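Local atomic coordinates of putative immunoglobulin-blocking virulence protein (Mycoplasma mycoides subsp. capri, PDB entry 7ADK), a protein that probably binds host immunoglobulins and, together with a partner lipoprotein, helps the mycoplasma to blunt the antibody response. Residues 301-306 and 329-334; 191-196 and 291-296; 559-564 and 615-620; 487-492 and 611-616; 346-351 and 529-534. All coordinates share one frame; numbering follows the deposited sequence.

Contact 1: residues 301-306 and 329-334; sequences STSEKY and NGWGPP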
# COMPACT_ATOMS: atom_id res chain seq x y z
N SER A 301 -27.70 12.71 -39.86
CA SER A 301 -29.07 12.76 -39.31
C SER A 301 -29.14 13.07 -37.81
O SER A 301 -30.03 13.78 -37.38
CB SER A 301 -29.76 11.42 -39.61
OG SER A 301 -31.14 11.45 -39.37
N THR A 302 -28.21 12.55 -37.01
CA THR A 302 -28.16 12.80 -35.56
C THR A 302 -27.63 14.20 -35.26
O THR A 302 -28.26 14.96 -34.54
CB THR A 302 -27.27 11.76 -34.87
OG1 THR A 302 -26.00 11.74 -35.48
CG2 THR A 302 -27.86 10.36 -34.96
N SER A 303 -26.50 14.59 -35.86
CA SER A 303 -25.91 15.91 -35.70
C SER A 303 -26.78 17.06 -36.22
O SER A 303 -26.60 18.20 -35.80
CB SER A 303 -24.53 15.95 -36.34
OG SER A 303 -23.66 15.15 -35.57
N GLU A 304 -27.77 16.81 -37.08
CA GLU A 304 -28.80 17.80 -37.42
C GLU A 304 -29.80 18.06 -36.28
O GLU A 304 -30.24 19.19 -36.08
CB GLU A 304 -29.49 17.36 -38.71
CG GLU A 304 -30.44 18.40 -39.28
CD GLU A 304 -30.94 18.01 -40.67
OE1 GLU A 304 -30.77 18.80 -41.63
OE2 GLU A 304 -31.52 16.91 -40.82
N LYS A 305 -30.15 17.05 -35.46
CA LYS A 305 -31.05 17.24 -34.31
C LYS A 305 -30.40 17.99 -33.15
O LYS A 305 -31.03 18.84 -32.54
CB LYS A 305 -31.74 15.92 -33.92
CG LYS A 305 -31.12 15.10 -32.78
CD LYS A 305 -31.74 13.71 -32.69
CE LYS A 305 -31.13 12.82 -31.62
NZ LYS A 305 -31.52 13.19 -30.27
N TYR A 306 -29.11 17.80 -32.89
CA TYR A 306 -28.38 18.65 -31.94
C TYR A 306 -28.30 20.12 -32.39
O TYR A 306 -28.41 21.03 -31.57
CB TYR A 306 -27.00 18.07 -31.67
CG TYR A 306 -26.99 16.87 -30.75
CD1 TYR A 306 -27.32 15.60 -31.23
CD2 TYR A 306 -26.63 17.02 -29.40
CE1 TYR A 306 -27.26 14.48 -30.39
CE2 TYR A 306 -26.57 15.91 -28.56
CZ TYR A 306 -26.87 14.63 -29.05
OH TYR A 306 -26.79 13.56 -28.23
N ASN A 329 -19.01 13.25 -32.42
CA ASN A 329 -19.13 12.74 -31.05
C ASN A 329 -19.05 13.88 -30.02
O ASN A 329 -18.56 13.69 -28.91
CB ASN A 329 -18.14 11.58 -30.85
CG ASN A 329 -16.67 11.93 -31.06
OD1 ASN A 329 -16.20 13.02 -30.79
ND2 ASN A 329 -15.88 10.99 -31.54
N GLY A 330 -19.49 15.09 -30.38
CA GLY A 330 -19.37 16.29 -29.54
C GLY A 330 -19.95 17.55 -30.17
O GLY A 330 -19.71 17.84 -31.35
N TRP A 331 -20.75 18.29 -29.40
CA TRP A 331 -21.49 19.49 -29.80
C TRP A 331 -21.43 20.56 -28.71
O TRP A 331 -21.54 20.26 -27.52
CB TRP A 331 -22.96 19.17 -30.14
CG TRP A 331 -23.23 18.01 -31.03
CD1 TRP A 331 -23.42 18.07 -32.36
CD2 TRP A 331 -23.31 16.59 -30.68
NE1 TRP A 331 -23.58 16.80 -32.86
CE2 TRP A 331 -23.52 15.85 -31.88
CE3 TRP A 331 -23.18 15.85 -29.49
CZ2 TRP A 331 -23.61 14.46 -31.89
CZ3 TRP A 331 -23.27 14.45 -29.49
CH2 TRP A 331 -23.48 13.75 -30.69
N GLY A 332 -21.27 21.82 -29.09
CA GLY A 332 -21.10 22.94 -28.17
C GLY A 332 -22.11 24.07 -28.40
O GLY A 332 -22.49 24.33 -29.54
N PRO A 333 -22.55 24.77 -27.34
CA PRO A 333 -23.35 25.97 -27.48
C PRO A 333 -22.48 27.18 -27.87
O PRO A 333 -21.25 27.15 -27.73
CB PRO A 333 -23.97 26.15 -26.10
CG PRO A 333 -22.90 25.62 -25.16
CD PRO A 333 -22.27 24.49 -25.95
N PRO A 334 -23.08 28.29 -28.34
CA PRO A 334 -22.40 29.58 -28.35
C PRO A 334 -22.03 29.99 -26.91
O PRO A 334 -22.74 29.64 -25.97
CB PRO A 334 -23.37 30.57 -28.99
CG PRO A 334 -24.50 29.71 -29.54
CD PRO A 334 -24.46 28.45 -28.71
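Y306, on the helix, lies flat on W331 of the strand: its phenol ring and the six-membered ring of the indole stack face to face, with centroids 3.7 Å apart and planes only 8° from parallel. Y306 CG sits above the centre of the indole, and Y306 CE2 comes to 3.5 Å from W331 CE3. The overlap carries on to the pyrrole half, where Y306 CB stands 3.7 Å from the centroid of the five-membered ring of W331, a CH-pi contact over the same face. W331 CG is turned beside its own backbone N (chi1 -47°), which swings the indole across to the helix. One turn back along the helix, S303 fixes the rotation of the indole. W331 NE1 donates to S303 OG at 3.2 Å, and the hydroxyl lies close to the ring plane, so the bond runs out from the edge of the ring that Y306 roofs. S303 OG is buried and also bonds D327 OD2, with a weak bond to S328 N. Away from this tight corner the contact thins quickly. T302 and K305 lie on exposed parts of the helix and N329 is exposed on the strand side, while E304 points off to a salt bridge with K185. Even the stacked pair remains partly open to solvent. I313, on strand 312-313, touches both S303 and W331. The arrangement is that of a helix anchored by an aromatic stack and a hydroxyl-indole bond to the central strand of a small three-stranded antiparallel sheet.

Contact 2: residues 191-196 and 291-296; sequences DALSGG and LDQSKF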
# COMPACT_ATOMS: atom_id res chain seq x y z
N ASP A 191 -17.32 24.87 -41.08
CA ASP A 191 -16.57 25.00 -39.82
C ASP A 191 -15.93 23.68 -39.35
O ASP A 191 -14.77 23.66 -38.96
CB ASP A 191 -17.46 25.57 -38.71
CG ASP A 191 -17.63 27.09 -38.72
OD1 ASP A 191 -16.93 27.78 -39.47
OD2 ASP A 191 -18.41 27.60 -37.89
N ALA A 192 -16.64 22.56 -39.47
CA ALA A 192 -16.09 21.26 -39.11
C ALA A 192 -14.93 20.82 -40.02
O ALA A 192 -14.07 20.07 -39.59
CB ALA A 192 -17.23 20.24 -39.14
N LEU A 193 -14.88 21.30 -41.28
CA LEU A 193 -13.78 21.02 -42.21
C LEU A 193 -12.56 21.93 -41.96
O LEU A 193 -11.44 21.44 -41.97
CB LEU A 193 -14.28 21.13 -43.65
CG LEU A 193 -15.45 20.19 -43.99
CD1 LEU A 193 -15.78 20.29 -45.48
CD2 LEU A 193 -15.17 18.74 -43.62
N SER A 194 -12.78 23.22 -41.72
CA SER A 194 -11.72 24.23 -41.56
C SER A 194 -11.17 24.41 -40.14
O SER A 194 -10.06 24.91 -39.96
CB SER A 194 -12.25 25.58 -42.03
OG SER A 194 -13.38 25.97 -41.28
N GLY A 195 -11.94 24.03 -39.13
CA GLY A 195 -11.73 24.40 -37.73
C GLY A 195 -12.49 25.66 -37.31
O GLY A 195 -12.51 26.00 -36.13
N GLY A 196 -13.13 26.38 -38.23
CA GLY A 196 -13.73 27.68 -37.96
C GLY A 196 -12.69 28.74 -37.55
O GLY A 196 -11.53 28.65 -37.94
N LEU A 291 -8.44 13.34 -50.53
CA LEU A 291 -9.86 13.69 -50.39
C LEU A 291 -10.12 15.14 -50.86
O LEU A 291 -9.34 16.03 -50.53
CB LEU A 291 -10.27 13.52 -48.91
CG LEU A 291 -11.22 12.36 -48.58
CD1 LEU A 291 -10.60 10.99 -48.79
CD2 LEU A 291 -11.67 12.41 -47.13
N ASP A 292 -11.22 15.41 -51.56
CA ASP A 292 -11.67 16.77 -51.89
C ASP A 292 -12.70 17.34 -50.90
O ASP A 292 -13.85 16.92 -50.83
CB ASP A 292 -12.13 16.88 -53.37
CG ASP A 292 -13.11 15.82 -53.91
OD1 ASP A 292 -13.10 14.66 -53.45
OD2 ASP A 292 -13.78 16.11 -54.93
N GLN A 293 -12.28 18.39 -50.18
CA GLN A 293 -13.07 19.14 -49.20
C GLN A 293 -14.44 19.58 -49.73
O GLN A 293 -15.43 19.60 -48.99
CB GLN A 293 -12.21 20.33 -48.73
CG GLN A 293 -12.97 21.36 -47.89
CD GLN A 293 -12.12 22.29 -47.04
OE1 GLN A 293 -10.91 22.19 -46.94
NE2 GLN A 293 -12.72 23.23 -46.38
N SER A 294 -14.53 19.91 -51.02
CA SER A 294 -15.74 20.36 -51.70
C SER A 294 -16.88 19.34 -51.75
O SER A 294 -18.02 19.74 -51.99
CB SER A 294 -15.37 20.82 -53.10
OG SER A 294 -14.60 19.85 -53.74
N LYS A 295 -16.63 18.05 -51.49
CA LYS A 295 -17.67 16.99 -51.48
C LYS A 295 -18.46 16.89 -50.18
O LYS A 295 -19.45 16.16 -50.12
CB LYS A 295 -17.01 15.65 -51.82
CG LYS A 295 -16.55 15.59 -53.28
CD LYS A 295 -17.69 15.43 -54.29
CE LYS A 295 -17.26 15.78 -55.72
NZ LYS A 295 -16.04 15.06 -56.14
N PHE A 296 -18.06 17.57 -49.11
CA PHE A 296 -18.54 17.30 -47.75
C PHE A 296 -19.61 18.26 -47.22
O PHE A 296 -19.93 18.23 -46.04
CB PHE A 296 -17.33 17.12 -46.83
CG PHE A 296 -16.50 15.91 -47.16
CD1 PHE A 296 -16.95 14.64 -46.77
CD2 PHE A 296 -15.30 16.04 -47.87
CE1 PHE A 296 -16.20 13.51 -47.11
CE2 PHE A 296 -14.54 14.91 -48.19
CZ PHE A 296 -14.99 13.63 -47.81
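L193 and Q293 mark the closest backbone approach, with their CA atoms 7.3 Å apart. Segment 191-196 is the C-terminal end of helix 182-194: G195 N still bonds D191 O, but G195 takes a positive phi (92°) and breaks the helix. S194 OG then accepts from G196 N at 3.1 Å, an ST turn that guides the chain away. Segment 291-296 holds a short 3-10 turn in which K295 N bonds D292 O. From the helix, L193 reaches across as an apolar prong. Its CD1 methyl lies 3.6 Å from Q293 O, against the backbone of the turn, and 3.8 Å from F296 CB. L193 thus meets the base of the phenylalanine, the two side chains crossing at about a right angle, while the ring of F296 leads off to meet that of F206. Q293 comes back the other way: with CG anti to the backbone N (chi1 170°) and the chain extended beyond it, its amide runs alongside the leucine and places NE2 3.8 Å from L193 CB. The turn is braced by a salt bridge, K295 NZ to D292 OD2 at 2.8 Å, while D292 OD1 takes S264 N. L193 is buried further by L205, F206 and I326. Polar groups bond within their segment or to third residues such as S264 and N207, none across; L193 therefore meets apolar carbon and polar atoms by van der Waals contact alone.

Contact 3: residues 559-564 and 615-620; sequences EDFSNG and TGIKSL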
# COMPACT_ATOMS: atom_id res chain seq x y z
N GLU A 559 -20.41 15.57 19.58
CA GLU A 559 -21.17 16.71 20.09
C GLU A 559 -22.42 17.08 19.26
O GLU A 559 -23.14 18.02 19.59
CB GLU A 559 -20.21 17.90 20.29
CG GLU A 559 -19.37 18.34 19.06
CD GLU A 559 -17.94 17.77 19.04
OE1 GLU A 559 -17.74 16.58 19.36
OE2 GLU A 559 -16.99 18.52 18.72
N ASP A 560 -22.72 16.33 18.19
CA ASP A 560 -23.90 16.49 17.33
C ASP A 560 -25.09 15.59 17.72
O ASP A 560 -26.08 15.51 17.00
CB ASP A 560 -23.51 16.28 15.85
CG ASP A 560 -22.33 17.13 15.36
OD1 ASP A 560 -22.14 18.26 15.85
OD2 ASP A 560 -21.62 16.69 14.42
N PHE A 561 -25.01 14.88 18.85
CA PHE A 561 -25.98 13.88 19.29
C PHE A 561 -26.12 13.82 20.83
O PHE A 561 -26.01 12.76 21.44
CB PHE A 561 -25.59 12.55 18.63
CG PHE A 561 -26.60 11.43 18.75
CD1 PHE A 561 -27.80 11.48 18.02
CD2 PHE A 561 -26.36 10.33 19.60
CE1 PHE A 561 -28.75 10.46 18.15
CE2 PHE A 561 -27.32 9.33 19.75
CZ PHE A 561 -28.52 9.39 19.02
N SER A 562 -26.27 14.96 21.50
CA SER A 562 -26.13 15.04 22.96
C SER A 562 -27.26 14.35 23.74
O SER A 562 -26.98 13.54 24.62
CB SER A 562 -26.00 16.50 23.41
OG SER A 562 -24.90 17.11 22.79
N ASN A 563 -28.54 14.64 23.45
CA ASN A 563 -29.67 14.30 24.34
C ASN A 563 -30.56 13.14 23.83
O ASN A 563 -31.75 13.07 24.15
CB ASN A 563 -30.47 15.57 24.71
CG ASN A 563 -29.69 16.62 25.50
OD1 ASN A 563 -28.49 16.58 25.66
ND2 ASN A 563 -30.37 17.60 26.04
N GLY A 564 -30.04 12.28 22.96
CA GLY A 564 -30.84 11.35 22.16
C GLY A 564 -31.63 12.01 21.04
O GLY A 564 -32.36 11.34 20.35
N THR A 615 -21.27 7.57 18.90
CA THR A 615 -21.35 6.16 19.30
C THR A 615 -22.77 5.63 19.56
O THR A 615 -22.96 4.42 19.62
CB THR A 615 -20.47 5.87 20.53
OG1 THR A 615 -20.96 6.52 21.68
CG2 THR A 615 -19.03 6.33 20.33
N GLY A 616 -23.77 6.51 19.71
CA GLY A 616 -25.15 6.09 19.98
C GLY A 616 -25.95 5.61 18.77
O GLY A 616 -26.90 4.84 18.93
N ILE A 617 -25.58 5.99 17.55
CA ILE A 617 -26.31 5.67 16.32
C ILE A 617 -26.02 4.24 15.86
O ILE A 617 -24.86 3.85 15.68
CB ILE A 617 -26.00 6.71 15.22
CG1 ILE A 617 -26.35 8.13 15.70
CG2 ILE A 617 -26.76 6.40 13.92
CD1 ILE A 617 -25.90 9.23 14.76
N LYS A 618 -27.06 3.44 15.64
CA LYS A 618 -26.96 2.03 15.23
C LYS A 618 -27.64 1.72 13.89
O LYS A 618 -27.51 0.63 13.36
CB LYS A 618 -27.51 1.15 16.37
CG LYS A 618 -26.51 1.10 17.55
CD LYS A 618 -27.05 0.38 18.78
CE LYS A 618 -28.12 1.15 19.56
NZ LYS A 618 -27.60 2.31 20.32
N SER A 619 -28.36 2.67 13.33
CA SER A 619 -29.34 2.48 12.27
C SER A 619 -29.62 3.80 11.56
O SER A 619 -29.22 4.86 12.03
CB SER A 619 -30.62 1.93 12.92
OG SER A 619 -31.14 2.80 13.91
N LEU A 620 -30.37 3.78 10.46
CA LEU A 620 -30.99 4.98 9.88
C LEU A 620 -32.28 5.42 10.63
O LEU A 620 -33.08 6.16 10.06
CB LEU A 620 -31.22 4.77 8.37
CG LEU A 620 -30.06 5.18 7.46
CD1 LEU A 620 -28.75 4.50 7.81
CD2 LEU A 620 -30.39 4.83 6.02
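F561 reaches over to G616 and I617 and carries the whole contact. The main interaction is CH-pi: I617 CG1 stands over the centre of the F561 ring, 4.1 Å from its centroid and 8° off the ring normal. F561 CG is anti to the backbone N (chi1 -170°), which extends the ring from its loop to the opposite one. The I617 branch bearing CG1 lies beside its own backbone N and so meets the ring with a methylene, at 4.1 Å from F561 CE1. Plain van der Waals contact adds the main chain of G616, whose CA is 3.9 Å from F561 CE2. Here the ring lies close against bare backbone, where glycine brings no side chain. Further apolar and aromatic neighbours pack round the ring: Y566 meets F561 edge to face, and I569 of helix 567-579 touches both F561 and I617. Between the two six-residue segments themselves there is no polar bond, but Q558 OE1, just before 559-564, accepts from T615 N and ties the loops. K618 NZ folds back onto G616 O at 3.0 Å, bracing the backbone just beside the ring. These loops leave strands 553-555 and 608-610, neighbours in a parallel sheet of five strands. A phenylalanine wedged between successive loops and the following helix is consistent with a leucine-rich-repeat-like fold.

Contact 4: residues 487-492 and 611-616; sequences NTASLI and FSRVTG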
# COMPACT_ATOMS: atom_id res chain seq x y z
N ASN A 487 -7.23 13.66 8.12
CA ASN A 487 -7.82 14.01 9.40
C ASN A 487 -8.43 15.41 9.36
O ASN A 487 -7.84 16.39 9.79
CB ASN A 487 -6.78 13.80 10.51
CG ASN A 487 -7.39 13.91 11.90
OD1 ASN A 487 -8.55 14.21 12.09
ND2 ASN A 487 -6.62 13.67 12.91
N THR A 488 -9.65 15.51 8.84
CA THR A 488 -10.49 16.73 8.76
C THR A 488 -11.40 16.94 9.98
O THR A 488 -12.42 17.63 9.90
CB THR A 488 -11.34 16.68 7.49
OG1 THR A 488 -12.08 15.48 7.50
CG2 THR A 488 -10.52 16.70 6.23
N ALA A 489 -11.09 16.34 11.14
CA ALA A 489 -11.94 16.33 12.33
C ALA A 489 -12.14 17.69 13.03
O ALA A 489 -13.02 17.81 13.87
CB ALA A 489 -11.37 15.31 13.30
N SER A 490 -11.33 18.71 12.73
CA SER A 490 -11.48 20.05 13.30
C SER A 490 -12.69 20.81 12.75
O SER A 490 -12.97 20.76 11.55
CB SER A 490 -10.20 20.85 13.11
OG SER A 490 -9.18 20.19 13.82
N LEU A 491 -13.42 21.50 13.63
CA LEU A 491 -14.75 22.07 13.35
C LEU A 491 -14.79 23.57 13.69
O LEU A 491 -14.28 23.99 14.73
CB LEU A 491 -15.80 21.23 14.10
CG LEU A 491 -17.25 21.69 13.93
CD1 LEU A 491 -18.21 20.51 13.88
CD2 LEU A 491 -17.70 22.62 15.06
N ILE A 492 -15.38 24.37 12.80
CA ILE A 492 -15.27 25.84 12.74
C ILE A 492 -16.65 26.53 12.62
O ILE A 492 -16.76 27.59 12.02
CB ILE A 492 -14.25 26.28 11.66
CG1 ILE A 492 -14.63 25.84 10.23
CG2 ILE A 492 -12.85 25.78 12.02
CD1 ILE A 492 -13.64 26.19 9.13
N PHE A 611 -20.81 7.51 10.83
CA PHE A 611 -21.16 7.72 12.23
C PHE A 611 -20.12 7.16 13.20
O PHE A 611 -20.39 7.04 14.39
CB PHE A 611 -22.58 7.19 12.47
CG PHE A 611 -23.67 7.90 11.69
CD1 PHE A 611 -23.92 9.27 11.92
CD2 PHE A 611 -24.46 7.21 10.77
CE1 PHE A 611 -24.98 9.92 11.27
CE2 PHE A 611 -25.52 7.86 10.11
CZ PHE A 611 -25.77 9.22 10.36
N SER A 612 -18.89 6.87 12.77
CA SER A 612 -17.81 6.35 13.61
C SER A 612 -17.44 7.20 14.83
O SER A 612 -17.00 6.67 15.84
CB SER A 612 -16.54 6.20 12.78
OG SER A 612 -16.77 5.38 11.67
N ARG A 613 -17.61 8.52 14.77
CA ARG A 613 -17.33 9.41 15.91
C ARG A 613 -18.50 9.53 16.88
O ARG A 613 -18.29 10.03 17.97
CB ARG A 613 -16.92 10.80 15.41
CG ARG A 613 -15.67 10.83 14.53
CD ARG A 613 -15.46 12.23 13.99
NE ARG A 613 -14.39 12.30 13.00
CZ ARG A 613 -14.23 13.22 12.07
NH1 ARG A 613 -15.06 14.20 11.92
NH2 ARG A 613 -13.24 13.17 11.26
N VAL A 614 -19.71 9.08 16.52
CA VAL A 614 -20.95 9.33 17.28
C VAL A 614 -21.60 8.02 17.69
O VAL A 614 -22.34 7.38 16.95
CB VAL A 614 -21.86 10.33 16.55
CG1 VAL A 614 -22.14 10.04 15.08
CG2 VAL A 614 -23.19 10.53 17.26
N THR A 615 -21.27 7.57 18.90
CA THR A 615 -21.35 6.16 19.30
C THR A 615 -22.77 5.63 19.56
O THR A 615 -22.96 4.42 19.62
CB THR A 615 -20.47 5.87 20.53
OG1 THR A 615 -20.96 6.52 21.68
CG2 THR A 615 -19.03 6.33 20.33
N GLY A 616 -23.77 6.51 19.71
CA GLY A 616 -25.15 6.09 19.98
C GLY A 616 -25.95 5.61 18.77
O GLY A 616 -26.90 4.84 18.93
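R613 presents the flat of its guanidinium to the A489 methyl: A489 CB lies 3.5 Å above that plane, displaced toward the rim, and is likewise 3.5 Å from R613 NH2. Planar group and methyl therefore meet face on, and A489 CA approaches on the same flank, 3.8 Å from R613 NH1. The arginine arrives as a straight rod. Its CG is beside the backbone N (chi1 -60°), and the chain runs extended from CG to NE, carrying the charge to the other loop. T488 is more distant, its carbonyl carbon 4.4 Å from R613 NH2 in an oblique approach; its hydroxyl turns elsewhere, to S516 O. No polar bond links the two loops through these groups, and the contact rests on the guanidinium laid over an alanine. R613 also touches D557, an acidic neighbour. Each loop is shaped locally. In 611-616, V614 N bonds F611 O at 3.0 Å, closing a type I turn that has R613 at its third position. In 487-492, N487 OD1 takes a weak bond from A489 N, while N487 ND2 holds S459 O. The partner lipoprotein chain packs nearby: its K679 lies against N487, its E680 against S490 and its T683 against T615. The arrangement belongs to loops leaving strands 473-481 and 608-610 of two different sheets, meeting beside the lipoprotein chain.

Contact 5: residues 346-351 and 529-534; sequences RDNSEY and NTIDYN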
# COMPACT_ATOMS: atom_id res chain seq x y z
N ARG A 346 -18.29 33.85 -13.19
CA ARG A 346 -19.02 34.52 -12.11
C ARG A 346 -18.39 34.20 -10.76
O ARG A 346 -18.12 35.13 -10.01
CB ARG A 346 -20.50 34.15 -12.22
CG ARG A 346 -21.45 34.97 -11.33
CD ARG A 346 -21.44 34.60 -9.84
NE ARG A 346 -21.59 33.15 -9.64
CZ ARG A 346 -22.67 32.44 -9.77
NH1 ARG A 346 -23.85 32.93 -9.96
NH2 ARG A 346 -22.57 31.16 -9.70
N ASP A 347 -18.05 32.95 -10.49
CA ASP A 347 -17.42 32.57 -9.22
C ASP A 347 -15.99 33.13 -9.03
O ASP A 347 -15.70 33.72 -7.99
CB ASP A 347 -17.47 31.04 -8.99
CG ASP A 347 -18.85 30.43 -8.70
OD1 ASP A 347 -19.89 31.02 -9.06
OD2 ASP A 347 -18.93 29.36 -8.06
N ASN A 348 -15.10 33.03 -10.02
CA ASN A 348 -13.75 33.59 -9.93
C ASN A 348 -13.71 35.12 -9.85
O ASN A 348 -12.79 35.69 -9.26
CB ASN A 348 -12.90 33.09 -11.11
CG ASN A 348 -12.52 31.63 -11.02
OD1 ASN A 348 -12.07 31.12 -10.02
ND2 ASN A 348 -12.66 30.90 -12.09
N SER A 349 -14.70 35.81 -10.42
CA SER A 349 -14.75 37.27 -10.49
C SER A 349 -15.46 37.95 -9.32
O SER A 349 -15.27 39.15 -9.13
CB SER A 349 -15.35 37.72 -11.82
OG SER A 349 -16.68 37.29 -11.94
N GLU A 350 -16.26 37.23 -8.53
CA GLU A 350 -17.02 37.82 -7.42
C GLU A 350 -17.13 36.99 -6.13
O GLU A 350 -17.35 37.60 -5.08
CB GLU A 350 -18.40 38.28 -7.91
CG GLU A 350 -19.52 37.25 -7.71
CD GLU A 350 -20.84 37.64 -8.38
OE1 GLU A 350 -20.84 38.30 -9.45
OE2 GLU A 350 -21.91 37.29 -7.83
N TYR A 351 -16.99 35.66 -6.15
CA TYR A 351 -16.97 34.89 -4.89
C TYR A 351 -15.58 34.84 -4.28
O TYR A 351 -15.44 34.99 -3.08
CB TYR A 351 -17.54 33.47 -5.03
CG TYR A 351 -19.05 33.42 -5.02
CD1 TYR A 351 -19.77 33.86 -3.90
CD2 TYR A 351 -19.75 32.89 -6.11
CE1 TYR A 351 -21.17 33.82 -3.89
CE2 TYR A 351 -21.15 32.87 -6.12
CZ TYR A 351 -21.86 33.35 -5.02
OH TYR A 351 -23.21 33.37 -5.05
N ASN A 529 -14.28 26.55 -1.91
CA ASN A 529 -13.62 26.52 -3.21
C ASN A 529 -13.71 25.13 -3.85
O ASN A 529 -13.23 24.13 -3.31
CB ASN A 529 -12.18 27.00 -3.09
CG ASN A 529 -11.50 27.19 -4.42
OD1 ASN A 529 -12.12 27.31 -5.46
ND2 ASN A 529 -10.20 27.23 -4.42
N THR A 530 -14.34 25.13 -5.02
CA THR A 530 -14.74 23.96 -5.83
C THR A 530 -14.14 24.00 -7.24
O THR A 530 -14.11 23.00 -7.96
CB THR A 530 -16.27 23.97 -5.87
OG1 THR A 530 -16.75 22.77 -6.43
CG2 THR A 530 -16.84 25.16 -6.65
N ILE A 531 -13.64 25.17 -7.61
CA ILE A 531 -12.71 25.42 -8.72
C ILE A 531 -11.31 24.97 -8.22
O ILE A 531 -11.22 24.39 -7.15
CB ILE A 531 -12.84 26.91 -9.12
CG1 ILE A 531 -14.28 27.18 -9.60
CG2 ILE A 531 -11.87 27.38 -10.20
CD1 ILE A 531 -14.67 28.64 -9.73
N ASP A 532 -10.22 25.16 -8.96
CA ASP A 532 -8.89 24.68 -8.54
C ASP A 532 -8.84 23.15 -8.40
O ASP A 532 -8.18 22.58 -7.53
CB ASP A 532 -8.35 25.46 -7.33
CG ASP A 532 -8.21 26.98 -7.47
OD1 ASP A 532 -8.54 27.57 -8.53
OD2 ASP A 532 -7.80 27.61 -6.48
N TYR A 533 -9.58 22.46 -9.26
CA TYR A 533 -9.64 21.01 -9.41
C TYR A 533 -8.63 20.53 -10.46
O TYR A 533 -8.80 20.78 -11.65
CB TYR A 533 -11.07 20.63 -9.80
CG TYR A 533 -11.28 19.19 -10.17
CD1 TYR A 533 -11.49 18.22 -9.17
CD2 TYR A 533 -11.32 18.82 -11.52
CE1 TYR A 533 -11.81 16.90 -9.53
CE2 TYR A 533 -11.65 17.50 -11.88
CZ TYR A 533 -11.92 16.55 -10.88
OH TYR A 533 -12.27 15.28 -11.22
N ASN A 534 -7.58 19.85 -10.00
CA ASN A 534 -6.37 19.58 -10.78
C ASN A 534 -6.01 18.09 -10.81
O ASN A 534 -4.85 17.72 -10.64
CB ASN A 534 -5.24 20.51 -10.29
CG ASN A 534 -5.41 21.97 -10.63
OD1 ASN A 534 -6.05 22.36 -11.58
ND2 ASN A 534 -4.81 22.83 -9.90
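I531 turns CG1 beside its backbone N (chi1 -62°) and keeps the rest of the branch extended (chi2 167°), so that CD1 reaches D347 and N348 on helix 339-351. These two likewise set CG beside the backbone N (chi1 -72° for N348), which places both side chains around that methyl. CD1 of I531 lies 3.8 Å from D347 CB and 3.6 Å from N348 OD1. The N348 amide comes from the opposite direction to the isoleucine, and its OD1 is also 3.7 Å from I531 CG2, so the two isoleucine branches cradle the amide end. These are van der Waals contacts, and the polar atoms find partners around them. N348 OD1 is bonded to R352, just beyond the segment. D347 OD1 is gripped side-on by R346, with NE and NH2 each at 2.8 Å and the oxygen near the guanidinium plane; D347 OD2 is bonded by Y167 OH and W527 NE1. The buried carboxylate is thus held on both oxygens, and the arginine would probably stabilise its charge. In the loop, N529 ND2 donates to D532 OD2 at 3.2 Å from well above the carboxylate plane. The same oxygen receives salt bridges from R352 and R362 and a bond from Y505 OH, and R352 thereby serves both sides of the contact. The contact joins helix 339-351, in its 346-351 part, to the loop between strands 516-517 and 547-548, with strand 502-506 supplying Y505 and L502, the backbone partner of N529, and I367 of helix 364-369 packing on D532.

Along the chain contact 2 opens first and encloses no other contact; contact 1 follows, with the two centres about 17 Å apart and strand 326-332 serving both, since A192 and L193 touch its I326. Strand 326-332 leads on to helix 339-351 of contact 5, about 29 Å from contact 1 between centres. Contact 5 alternates along the chain with contact 4. Contacts 3 and 4 share T615 and G616, have their centres about 12 Å apart, and touch through F561 CB and V614 CG2 at 3.4 Å. They lie on the opposite side of the chain's centre from contacts 1 and 2, giving an elongated molecule with the lipoprotein partner near contacts 3 and 4.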